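Local coordinates for STIL N-terminal domain-containing protein (Trichoplax adhaerens, PDB 5OI9), which probably acts in centriole assembly as the STIL relative of this animal, its N-terminal domain being the part present here, at residues A[298-303]-A[309-314]. Sequence-based numbering, arbitrary orientation.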
loop_
_atom_site.group_PDB
_atom_site.type_symbol
_atom_site.label_atom_id
_atom_site.label_comp_id
_atom_site.label_asym_id
_atom_site.label_seq_id
_atom_site.Cartn_x
_atom_site.Cartn_y
_atom_site.Cartn_z
ATOM N N LEU A 298 13.367 -7.062 14.107
ATOM C CA LEU A 298 13.310 -5.801 13.383
ATOM C C LEU A 298 14.320 -4.857 14.014
ATOM O O LEU A 298 14.227 -4.557 15.208
ATOM C CB LEU A 298 11.904 -5.196 13.423
ATOM C CG LEU A 298 11.793 -3.705 13.088
ATOM C CD1 LEU A 298 12.163 -3.437 11.636
ATOM C CD2 LEU A 298 10.385 -3.204 13.392
ATOM N N VAL A 299 15.295 -4.419 13.226
ATOM C CA VAL A 299 16.244 -3.394 13.641
ATOM C C VAL A 299 15.736 -2.079 13.069
ATOM O O VAL A 299 15.778 -1.862 11.853
ATOM C CB VAL A 299 17.669 -3.710 13.169
ATOM C CG1 VAL A 299 18.641 -2.662 13.675
ATOM C CG2 VAL A 299 18.086 -5.095 13.645
ATOM N N LEU A 300 15.232 -1.208 13.938
ATOM C CA LEU A 300 14.508 -0.011 13.525
ATOM C C LEU A 300 15.379 1.215 13.769
ATOM O O LEU A 300 15.616 1.595 14.921
ATOM C CB LEU A 300 13.183 0.099 14.276
ATOM C CG LEU A 300 12.197 1.150 13.767
ATOM C CD1 LEU A 300 11.844 0.888 12.311
ATOM C CD2 LEU A 300 10.946 1.162 14.631
ATOM N N TYR A 301 15.838 1.838 12.686
ATOM C CA TYR A 301 16.606 3.081 12.758
ATOM C C TYR A 301 15.636 4.248 12.626
ATOM O O TYR A 301 15.304 4.687 11.525
ATOM C CB TYR A 301 17.673 3.120 11.671
ATOM C CG TYR A 301 18.727 2.051 11.818
ATOM C CD1 TYR A 301 19.864 2.273 12.584
ATOM C CD2 TYR A 301 18.587 0.818 11.191
ATOM C CE1 TYR A 301 20.832 1.299 12.723
ATOM C CE2 TYR A 301 19.549 -0.161 11.325
ATOM C CZ TYR A 301 20.669 0.083 12.094
ATOM O OH TYR A 301 21.632 -0.888 12.231
ATOM N N THR A 302 15.172 4.760 13.762
ATOM C CA THR A 302 14.264 5.895 13.719
ATOM C C THR A 302 15.036 7.190 13.486
ATOM O O THR A 302 16.231 7.301 13.780
ATOM C CB THR A 302 13.446 6.000 15.009
ATOM O OG1 THR A 302 14.300 6.374 16.097
ATOM C CG2 THR A 302 12.773 4.673 15.324
ATOM N N GLN A 303 14.329 8.181 12.945
ATOM C CA GLN A 303 14.915 9.483 12.661
ATOM C C GLN A 303 15.062 10.353 13.901
ATOM O O GLN A 303 15.730 11.390 13.832
ATOM C CB GLN A 303 14.069 10.228 11.624
ATOM C CG GLN A 303 13.982 9.547 10.271
ATOM C CD GLN A 303 12.928 10.172 9.376
ATOM O OE1 GLN A 303 11.885 10.622 9.850
ATOM N NE2 GLN A 303 13.197 10.205 8.076
ATOM N N GLU A 309 16.278 0.854 17.501
ATOM C CA GLU A 309 15.419 0.077 18.380
ATOM C C GLU A 309 15.321 -1.354 17.867
ATOM O O GLU A 309 15.327 -1.602 16.658
ATOM C CB GLU A 309 14.016 0.683 18.466
ATOM C CG GLU A 309 13.961 2.142 18.885
ATOM C CD GLU A 309 12.546 2.692 18.836
ATOM O OE1 GLU A 309 11.646 1.973 18.346
ATOM O OE2 GLU A 309 12.331 3.839 19.288
ATOM N N PHE A 310 15.222 -2.296 18.798
ATOM C CA PHE A 310 15.128 -3.713 18.476
ATOM C C PHE A 310 13.760 -4.238 18.886
ATOM O O PHE A 310 13.312 -4.003 20.014
ATOM C CB PHE A 310 16.240 -4.507 19.167
ATOM C CG PHE A 310 17.617 -4.194 18.649
ATOM C CD1 PHE A 310 18.283 -3.051 19.059
ATOM C CD2 PHE A 310 18.246 -5.044 17.751
ATOM C CE1 PHE A 310 19.547 -2.760 18.583
ATOM C CE2 PHE A 310 19.512 -4.758 17.275
ATOM C CZ PHE A 310 20.161 -3.613 17.692
ATOM N N TRP A 311 13.101 -4.939 17.964
ATOM C CA TRP A 311 11.787 -5.518 18.194
ATOM C C TRP A 311 11.771 -6.959 17.711
ATOM O O TRP A 311 12.422 -7.301 16.721
ATOM C CB TRP A 311 10.684 -4.743 17.457
ATOM C CG TRP A 311 10.544 -3.311 17.850
ATOM C CD1 TRP A 311 11.371 -2.279 17.511
ATOM C CD2 TRP A 311 9.497 -2.742 18.642
ATOM N NE1 TRP A 311 10.904 -1.102 18.046
ATOM C CE2 TRP A 311 9.755 -1.360 18.747
ATOM C CE3 TRP A 311 8.363 -3.266 19.272
ATOM C CZ2 TRP A 311 8.925 -0.498 19.462
ATOM C CZ3 TRP A 311 7.539 -2.409 19.975
ATOM C CH2 TRP A 311 7.825 -1.041 20.067
ATOM N N GLU A 312 11.017 -7.801 18.413
ATOM C CA GLU A 312 10.674 -9.130 17.923
ATOM C C GLU A 312 9.248 -9.089 17.391
ATOM O O GLU A 312 8.307 -8.814 18.144
ATOM C CB GLU A 312 10.805 -10.194 19.012
ATOM C CG GLU A 312 10.409 -11.587 18.523
ATOM C CD GLU A 312 10.792 -12.694 19.490
ATOM O OE1 GLU A 312 9.885 -13.291 20.104
ATOM O OE2 GLU A 312 12.001 -12.967 19.631
ATOM N N CYS A 313 9.092 -9.358 16.099
ATOM C CA CYS A 313 7.799 -9.308 15.434
ATOM C C CYS A 313 7.304 -10.718 15.154
ATOM O O CYS A 313 8.093 -11.613 14.834
ATOM C CB CYS A 313 7.883 -8.519 14.128
ATOM S SG CYS A 313 8.604 -6.879 14.308
ATOM N N SER A 314 5.993 -10.911 15.266
ATOM C CA SER A 314 5.393 -12.212 15.023
ATOM C C SER A 314 4.026 -12.037 14.384
ATOM O O SER A 314 3.372 -11.003 14.539
ATOM C CB SER A 314 5.259 -13.026 16.317
ATOM O OG SER A 314 4.313 -12.436 17.191
#
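Leu300 and Glu309 sit side by side in the beta hairpin of strands 296-302 and 309-314, two central strands of a seven-stranded mixed sheet in the STIL N-terminal domain. They form a hydrogen-bonded antiparallel pair, Leu300 N reaching Glu309 O at 2.8 Å and 172°. Leu298 and Trp311 make the next such pair, and between them Val299 and Phe310 form a non-hydrogen-bonded pair, their side chains side by side. On the face of Leu298, Leu300 and Trp311, Glu309 CG lies anti to the carbonyl carbon, beside the backbone N (chi1 -55°), and the chain runs extended, bringing Glu309 OE1 to 3.9 Å from Leu300 CD2. The Glu309 side chain crosses that of Thr302 at about a right angle, Glu309 CD lying 4.0 Å from Thr302 CG2. Leu300 CD2 also approaches the indole obliquely, 4.1 Å from Trp311 NE1. Glu309 OE1 is met on its anti side by Trp311 NE1 at 3.2 Å, in the indole plane. An alanine in place of Glu309 would probably leave the indole N-H without this acceptor and uncover the Leu300 and Thr302 methyls. Further along, Leu298 CB packs against Cys313 SG at 3.8 Å. On the other face Val299 CG2 lies 3.9 Å from Phe310 CE2.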